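Local coordinates for protein oxaloacetate acetyl hydrolase (Cryphonectria parasitica, PDB 3LYE) that belongs to the phosphoenolpyruvate phosphomutase family of TIM-barrel enzymes and carries calcium ions in the crystal, at residues L26-G31 against L44-L49; L49-A54 against L91-D96. All coordinates share one frame; numbering follows the deposited sequence.

Read from the N terminus, the chain illustrates how a TIM barrel is built up strand by strand. Strand 27-32 leads into helix 35-43, and contact 1 closes this short loop where the turn after the helix comes back alongside the strand. Strand 49-51 follows at once; helices 53-61 and 71-82 then carry the chain round to strand 91-94, where contact 2 closes a longer loop. The two contacts run in series, sharing Leu-49, and neither encloses nor crosses the other. Strand 49-51 therefore stands between 27-32 and 91-94 in the parallel sheet, and a probable hydrogen bond from Tyr-50 N to Pro-30 O joins contact 2 to contact 1.

Contact 1: residues L26-G31 against L44-L49; sequences LIVCPG and LGFKSL
With CG of Phe-46 anti to its carbonyl carbon (chi1 -79°), the residue turns one face of the phenyl ring to Pro-30, while Ser-48, its OG anti to the backbone N (chi1 -174°), sends its side chain to Cys-29. Pro-30 CG sits over that face, offset toward the rim and 3.9 Å from the Phe-46 ring centroid, a CH-pi contact 19° off the ring normal. Pro-30 CD reaches Phe-46 CD1 at 3.5 Å, and Val-28 CG1 touches CE1 of the same ring. Further along, Cys-29 SG lies 3.4 Å from Ser-48 OG and also meets Ser-48 CB, against which Ile-27 CG2 packs; Ser-48 OG has its hydrogen bond with Pro-90 O. In the second subunit, Leu-262 packs on Pro-30 and Arg-266 on Phe-46. No direct hydrogen bond joins the segments. Instead, a water donates to Val-28 O at 2.8 Å and accepts from Lys-47 N at 3.0 Å. Strand 27-32, helix 35-43 and strand 49-51 form a beta-alpha-beta crossover, whose helix-to-strand turn thus rests on the first strand through apolar packing, a CA-H...O contact from Cys-29 CA to Ser-48 O and one bridging water, at the cost of burying Ser-48 N without a partner in the model.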
loop_
_atom_site.group_PDB
_atom_site.type_symbol
_atom_site.label_atom_id
_atom_site.label_comp_id
_atom_site.label_asym_id
_atom_site.label_seq_id
_atom_site.Cartn_x
_atom_site.Cartn_y
_atom_site.Cartn_z
ATOM N N LEU A 26 -1.394 35.013 10.535
ATOM C CA LEU A 26 -1.659 34.420 9.221
ATOM C C LEU A 26 -0.817 33.149 9.282
ATOM O O LEU A 26 0.397 33.210 9.397
ATOM C CB LEU A 26 -1.196 35.312 8.066
ATOM C CG LEU A 26 -1.328 34.619 6.703
ATOM C CD1 LEU A 26 -2.771 34.243 6.444
ATOM C CD2 LEU A 26 -0.790 35.475 5.607
ATOM N N ILE A 27 -1.462 31.999 9.166
ATOM C CA ILE A 27 -0.770 30.701 9.235
ATOM C C ILE A 27 -0.264 30.369 7.834
ATOM O O ILE A 27 -1.065 30.070 6.959
ATOM C CB ILE A 27 -1.710 29.642 9.837
ATOM C CG1 ILE A 27 -2.233 30.070 11.220
ATOM C CG2 ILE A 27 -1.010 28.290 9.942
ATOM C CD1 ILE A 27 -3.506 29.344 11.621
ATOM N N VAL A 28 1.059 30.420 7.646
ATOM C CA VAL A 28 1.710 30.199 6.370
ATOM C C VAL A 28 2.084 28.734 6.238
ATOM O O VAL A 28 2.879 28.206 7.001
ATOM C CB VAL A 28 2.936 31.133 6.278
ATOM C CG1 VAL A 28 3.808 30.809 5.098
ATOM C CG2 VAL A 28 2.497 32.604 6.271
ATOM N N CYS A 29 1.549 28.109 5.197
ATOM C CA CYS A 29 1.760 26.693 4.949
ATOM C C CYS A 29 2.317 26.388 3.593
ATOM O O CYS A 29 1.593 26.424 2.610
ATOM C CB CYS A 29 0.396 25.979 5.062
ATOM S SG CYS A 29 -0.580 26.318 6.548
ATOM N N PRO A 30 3.590 26.058 3.555
ATOM C CA PRO A 30 4.153 25.736 2.243
ATOM C C PRO A 30 3.618 24.402 1.733
ATOM O O PRO A 30 3.410 23.468 2.529
ATOM C CB PRO A 30 5.648 25.595 2.535
ATOM C CG PRO A 30 5.707 25.259 3.975
ATOM C CD PRO A 30 4.589 26.031 4.620
ATOM N N GLY A 31 3.383 24.330 0.425
ATOM C CA GLY A 31 2.925 23.096 -0.188
ATOM C C GLY A 31 4.074 22.117 -0.347
ATOM O O GLY A 31 5.038 22.385 -1.023
ATOM N N LEU A 44 13.323 24.252 8.265
ATOM C CA LEU A 44 13.259 25.710 8.213
ATOM C C LEU A 44 12.329 26.339 9.213
ATOM O O LEU A 44 12.237 27.560 9.293
ATOM C CB LEU A 44 12.963 26.167 6.774
ATOM C CG LEU A 44 14.045 25.767 5.754
ATOM C CD1 LEU A 44 13.554 26.005 4.331
ATOM C CD2 LEU A 44 15.370 26.471 6.021
ATOM N N GLY A 45 11.640 25.524 9.998
ATOM C CA GLY A 45 10.754 26.044 11.010
ATOM C C GLY A 45 9.348 26.507 10.703
ATOM O O GLY A 45 8.745 27.245 11.486
ATOM N N PHE A 46 8.811 26.086 9.571
ATOM C CA PHE A 46 7.446 26.452 9.213
ATOM C C PHE A 46 6.546 25.904 10.323
ATOM O O PHE A 46 6.764 24.808 10.820
ATOM C CB PHE A 46 7.092 25.955 7.832
ATOM C CG PHE A 46 7.663 26.832 6.739
ATOM C CD1 PHE A 46 6.972 27.934 6.298
ATOM C CD2 PHE A 46 8.905 26.588 6.205
ATOM C CE1 PHE A 46 7.490 28.746 5.324
ATOM C CE2 PHE A 46 9.416 27.423 5.253
ATOM C CZ PHE A 46 8.697 28.494 4.807
ATOM N N LYS A 47 5.515 26.666 10.655
ATOM C CA LYS A 47 4.590 26.328 11.740
ATOM C C LYS A 47 3.457 25.434 11.360
ATOM O O LYS A 47 2.762 24.944 12.225
ATOM C CB LYS A 47 4.063 27.635 12.387
ATOM C CG LYS A 47 5.159 28.580 12.976
ATOM C CD LYS A 47 6.198 27.811 13.846
ATOM C CE LYS A 47 7.098 28.707 14.735
ATOM N NZ LYS A 47 7.856 29.764 14.020
ATOM N N SER A 48 3.263 25.242 10.071
ATOM C CA SER A 48 2.224 24.387 9.523
ATOM C C SER A 48 2.637 24.053 8.105
ATOM O O SER A 48 3.320 24.840 7.449
ATOM C CB SER A 48 0.858 25.077 9.510
ATOM O OG SER A 48 -0.139 24.134 9.094
ATOM N N LEU A 49 2.241 22.880 7.646
ATOM C CA LEU A 49 2.559 22.418 6.301
ATOM C C LEU A 49 1.269 22.138 5.554
ATOM O O LEU A 49 0.234 21.895 6.183
ATOM C CB LEU A 49 3.340 21.100 6.339
ATOM C CG LEU A 49 4.867 21.170 6.468
ATOM C CD1 LEU A 49 5.461 22.191 7.357
ATOM C CD2 LEU A 49 5.466 19.792 6.730
HETATM O O HOH W 1 4.649 28.991 8.978
#

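Contact 2: residues L49-A54 against L91-D96; sequences LYMTGA and LIADMD. With CA (calcium ion), chain B.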
loop_
_atom_site.group_PDB
_atom_site.type_symbol
_atom_site.label_atom_id
_atom_site.label_comp_id
_atom_site.label_asym_id
_atom_site.label_seq_id
_atom_site.Cartn_x
_atom_site.Cartn_y
_atom_site.Cartn_z
ATOM N N LEU A 49 2.241 22.880 7.646
ATOM C CA LEU A 49 2.559 22.418 6.301
ATOM C C LEU A 49 1.269 22.138 5.554
ATOM O O LEU A 49 0.234 21.895 6.183
ATOM C CB LEU A 49 3.340 21.100 6.339
ATOM C CG LEU A 49 4.867 21.170 6.468
ATOM C CD1 LEU A 49 5.461 22.191 7.357
ATOM C CD2 LEU A 49 5.466 19.792 6.730
ATOM N N TYR A 50 1.333 22.153 4.225
ATOM C CA TYR A 50 0.182 21.857 3.394
ATOM C C TYR A 50 0.582 20.729 2.413
ATOM O O TYR A 50 1.578 20.851 1.671
ATOM C CB TYR A 50 -0.262 23.076 2.570
ATOM C CG TYR A 50 -1.257 22.801 1.468
ATOM C CD1 TYR A 50 -1.032 23.225 0.181
ATOM C CD2 TYR A 50 -2.438 22.142 1.732
ATOM C CE1 TYR A 50 -1.930 22.969 -0.792
ATOM C CE2 TYR A 50 -3.313 21.857 0.759
ATOM C CZ TYR A 50 -3.083 22.314 -0.500
ATOM O OH TYR A 50 -4.007 22.089 -1.464
ATOM N N MET A 51 -0.135 19.619 2.405
ATOM C CA MET A 51 0.145 18.548 1.469
ATOM C C MET A 51 -0.745 18.721 0.258
ATOM O O MET A 51 -1.973 18.612 0.322
ATOM C CB MET A 51 -0.140 17.181 2.038
ATOM C CG MET A 51 0.281 16.046 1.090
ATOM S SD MET A 51 -0.270 14.420 1.619
ATOM C CE MET A 51 -1.901 14.353 0.872
ATOM N N THR A 52 -0.104 18.927 -0.881
ATOM C CA THR A 52 -0.811 19.142 -2.122
ATOM C C THR A 52 -1.260 17.875 -2.810
ATOM O O THR A 52 -0.611 16.846 -2.763
ATOM C CB THR A 52 0.046 19.955 -3.106
ATOM O OG1 THR A 52 1.029 19.088 -3.654
ATOM C CG2 THR A 52 0.698 21.099 -2.432
ATOM N N GLY A 53 -2.386 17.966 -3.501
ATOM C CA GLY A 53 -2.916 16.845 -4.261
ATOM C C GLY A 53 -2.133 16.665 -5.565
ATOM O O GLY A 53 -1.792 15.549 -5.952
ATOM N N ALA A 54 -1.865 17.760 -6.273
ATOM C CA ALA A 54 -1.122 17.681 -7.527
ATOM C C ALA A 54 0.265 17.138 -7.264
ATOM O O ALA A 54 0.781 16.376 -8.052
ATOM C CB ALA A 54 -1.031 19.043 -8.207
ATOM N N LEU A 91 -0.348 19.488 9.846
ATOM C CA LEU A 91 -0.486 19.297 8.440
ATOM C C LEU A 91 -1.936 19.491 7.934
ATOM O O LEU A 91 -2.861 18.884 8.478
ATOM C CB LEU A 91 -0.110 17.830 8.046
ATOM C CG LEU A 91 -0.176 17.553 6.530
ATOM C CD1 LEU A 91 0.829 18.376 5.726
ATOM C CD2 LEU A 91 -0.041 16.048 6.261
ATOM N N ILE A 92 -2.111 20.411 6.982
ATOM C CA ILE A 92 -3.382 20.595 6.309
ATOM C C ILE A 92 -3.201 19.788 5.005
ATOM O O ILE A 92 -2.169 19.967 4.330
ATOM C CB ILE A 92 -3.700 22.038 5.965
ATOM C CG1 ILE A 92 -3.921 22.819 7.257
ATOM C CG2 ILE A 92 -4.947 22.107 5.060
ATOM C CD1 ILE A 92 -4.067 24.309 7.054
ATOM N N ALA A 93 -4.154 18.926 4.638
ATOM C CA ALA A 93 -4.055 18.149 3.427
ATOM C C ALA A 93 -5.254 18.316 2.530
ATOM O O ALA A 93 -6.370 18.506 2.991
ATOM C CB ALA A 93 -3.920 16.674 3.752
ATOM N N ASP A 94 -4.996 18.307 1.230
ATOM C CA ASP A 94 -6.066 18.335 0.266
ATOM C C ASP A 94 -6.868 17.039 0.438
ATOM O O ASP A 94 -6.256 15.980 0.669
ATOM C CB ASP A 94 -5.404 18.295 -1.130
ATOM C CG ASP A 94 -6.351 18.455 -2.301
ATOM O OD1 ASP A 94 -7.584 18.529 -2.108
ATOM O OD2 ASP A 94 -5.811 18.523 -3.445
ATOM N N MET A 95 -8.201 17.120 0.446
ATOM C CA MET A 95 -9.030 15.925 0.477
ATOM C C MET A 95 -9.961 15.911 -0.760
ATOM O O MET A 95 -10.925 15.160 -0.829
ATOM C CB MET A 95 -9.760 15.624 1.779
ATOM C CG MET A 95 -10.856 16.589 2.141
ATOM S SD MET A 95 -11.846 16.051 3.566
ATOM C CE MET A 95 -12.864 14.819 2.777
ATOM N N ASP A 96 -9.662 16.784 -1.725
ATOM C CA ASP A 96 -10.408 16.829 -2.968
ATOM C C ASP A 96 -11.930 16.859 -2.709
ATOM O O ASP A 96 -12.382 17.774 -2.020
ATOM C CB ASP A 96 -9.934 15.669 -3.851
ATOM C CG ASP A 96 -8.498 15.810 -4.235
ATOM O OD1 ASP A 96 -8.229 16.662 -5.070
ATOM O OD2 ASP A 96 -7.639 15.120 -3.666
HETATM CA CA CA B . -7.010 18.629 -5.632
HETATM O O HOH W 2 -3.695 20.497 -3.593
HETATM O O HOH W 3 -8.303 20.022 -4.217
HETATM O O HOH W 4 -9.101 18.956 -6.897
HETATM O O HOH W 5 -5.420 17.106 -6.374
HETATM O O HOH W 6 -6.706 19.311 -8.050
HETATM O O HOH W 7 -5.788 20.174 -5.333
#
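Met-51 N donates to Ile-92 O (2.8 Å), Ile-92 N to Leu-49 O (2.9 Å) and Asp-94 N, more loosely, to Met-51 O (3.2 Å). Past the last of these bonds, a water donates to Asp-94 OD2, accepts from Gly-53 N and hydrogen-bonds Tyr-50 OH, linking the start of helix 53-61 to the metal site. Tyr-50 OH is also held by His-121. Asp-94 OD2 binds the calcium ion at 2.5 Å and Asp-96 OD1 binds it at 2.4 Å, with five waters completing the contacts of the metal in the model. The other oxygen of Asp-94, OD1, receives Asp-96 N at 2.7 Å from above the carboxylate plane; this Asx turn ties the two metal ligands together and restrains the rotation of the Asp-94 carboxylate.

The backbone bonds make 49-51 and 91-94 neighbouring parallel strands of the TIM barrel, their axes inclined by 21°, and the calcium lies beyond their C-terminal ends, where barrels of this fold carry their active sites. Thr-52, directly after its strand, is the N-cap of helix 53-61, its OG1 accepting from Gly-55 N.

Tyr-50 and Ile-92 share one face of the sheet. CG of Tyr-50 is anti to the backbone N (chi1 168°), which lays the ring alongside the Asp-94 side chain, ring and carboxylate planes 32° apart; its CD2 touches Ile-92 CG2 at 4.2 Å. On the reverse face, Leu-91 CD1 wedges between Leu-49 CB (3.8 Å) and Met-51 CB, and Ala-93 CB rests against the latter carbon. Met-51 continues outward from there onto helix 71-82, where Met-74 and Ala-78 are among its partners.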